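Local coordinates for protein D-aminoacid aminotransferase-like PLP-dependent enzyme (Haemophilus somnus, PDB 3CEB) that is a putative PLP-dependent 4-amino-4-deoxychorismate lyase of the class IV aminotransferase family, with a covalently held pyridoxal phosphate, at residues 43-46 and 47-50. Residues are numbered along the deposited sequence; the frame is centred on the assembly and turned at random.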
loop_
_atom_site.group_PDB
_atom_site.type_symbol
_atom_site.label_atom_id
_atom_site.label_comp_id
_atom_site.label_asym_id
_atom_site.label_seq_id
_atom_site.Cartn_x
_atom_site.Cartn_y
_atom_site.Cartn_z
ATOM N N PRO A 43 17.687 12.083 -3.553
ATOM C CA PRO A 43 16.740 11.050 -3.945
ATOM C C PRO A 43 16.524 10.864 -5.450
ATOM O O PRO A 43 16.613 11.789 -6.216
ATOM C CB PRO A 43 15.432 11.497 -3.285
ATOM C CG PRO A 43 15.683 12.825 -2.678
ATOM C CD PRO A 43 17.160 12.993 -2.533
ATOM N N PHE A 44 16.250 9.635 -5.863
ATOM C CA PHE A 44 15.914 9.378 -7.251
ATOM C C PHE A 44 14.617 10.053 -7.629
ATOM O O PHE A 44 13.756 10.335 -6.787
ATOM C CB PHE A 44 15.805 7.857 -7.463
ATOM C CG PHE A 44 17.144 7.161 -7.385
ATOM C CD1 PHE A 44 18.080 7.370 -8.365
ATOM C CD2 PHE A 44 17.480 6.409 -6.302
ATOM C CE1 PHE A 44 19.318 6.800 -8.278
ATOM C CE2 PHE A 44 18.743 5.826 -6.207
ATOM C CZ PHE A 44 19.657 6.019 -7.183
ATOM N N ASP A 45 14.469 10.355 -8.900
ATOM C CA ASP A 45 13.197 10.908 -9.386
ATOM C C ASP A 45 12.421 9.718 -9.953
ATOM O O ASP A 45 12.681 9.237 -11.055
ATOM C CB ASP A 45 13.476 11.995 -10.412
ATOM C CG ASP A 45 12.227 12.597 -11.016
ATOM O OD1 ASP A 45 11.123 11.985 -10.994
ATOM O OD2 ASP A 45 12.389 13.701 -11.561
ATOM N N LEU A 46 11.506 9.198 -9.148
ATOM C CA LEU A 46 10.743 8.021 -9.516
ATOM C C LEU A 46 9.972 8.208 -10.831
ATOM O O LEU A 46 9.836 7.287 -11.599
ATOM C CB LEU A 46 9.761 7.655 -8.394
ATOM C CG LEU A 46 10.311 7.318 -6.996
ATOM C CD1 LEU A 46 9.199 6.720 -6.085
ATOM C CD2 LEU A 46 11.516 6.377 -7.107
ATOM N N ALA A 47 9.458 9.393 -11.099
ATOM C CA ALA A 47 8.722 9.603 -12.349
ATOM C C ALA A 47 9.671 9.399 -13.513
ATOM O O ALA A 47 9.328 8.754 -14.495
ATOM C CB ALA A 47 8.092 11.001 -12.411
ATOM N N LYS A 48 10.879 9.937 -13.403
ATOM C CA LYS A 48 11.866 9.813 -14.497
ATOM C C LYS A 48 12.304 8.359 -14.755
ATOM O O LYS A 48 12.498 7.976 -15.893
ATOM C CB LYS A 48 13.090 10.647 -14.246
ATOM C CG LYS A 48 12.847 12.130 -14.301
ATOM C CD LYS A 48 14.158 12.943 -14.498
ATOM C CE LYS A 48 13.913 14.459 -14.336
ATOM N NZ LYS A 48 15.157 15.210 -14.617
ATOM N N ILE A 49 12.426 7.572 -13.689
ATOM C CA ILE A 49 12.835 6.190 -13.792
ATOM C C ILE A 49 11.827 5.409 -14.613
ATOM O O ILE A 49 12.169 4.617 -15.474
ATOM C CB ILE A 49 12.981 5.523 -12.403
ATOM C CG1 ILE A 49 14.206 6.094 -11.706
ATOM C CG2 ILE A 49 13.188 3.987 -12.563
ATOM C CD1 ILE A 49 14.371 5.670 -10.232
ATOM N N ILE A 50 10.565 5.677 -14.349
ATOM C CA ILE A 50 9.484 4.960 -15.005
ATOM C C ILE A 50 9.357 5.412 -16.455
ATOM O O ILE A 50 9.375 4.611 -17.382
ATOM C CB ILE A 50 8.143 5.239 -14.282
ATOM C CG1 ILE A 50 8.195 4.656 -12.865
ATOM C CG2 ILE A 50 6.954 4.687 -15.063
ATOM C CD1 ILE A 50 8.525 3.215 -12.855
#
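Asp45 turns its side chain onto the first turn of helix 46-51 and crosses the Lys48 side chain at about a right angle. Asp45 CB lies 3.9 Å from Lys48 CG. The carboxylate carbon sits against the same methylene. At the tip the two oxygens part. Asp45 OD1 accepts a hydrogen bond from Lys48 N at 3.2 Å, and the donor comes from above the carboxylate plane, 68° out of it. Asp45 OD2 rests on the lysine chain, 3.2 Å from Lys48 CG and 3.3 Å from Lys48 CE. Asp45 OD2 and Lys48 NZ stay 4.4 Å apart, too far for a salt bridge, though their charges may still attract. CG of Asp45 stands anti to the backbone N (chi1 178°), which swings the carboxylate over the helix start.

This is an N-cap: Asp45 precedes the helix and its side chain takes a backbone N-H of the first turn. Asp45 O accepts from Ile49 N at 3.1 Å. Beside the cap, the methyl Ile49 CD1 touches Phe44 CB at 3.8 Å. The Phe44 ring packs edge-to-face with Tyr75 of strand 75-82. On helix 21-35, the Gln25 side-chain amide donates a hydrogen bond to Phe44 O through NE2 and accepts one from Leu46 N at OE1.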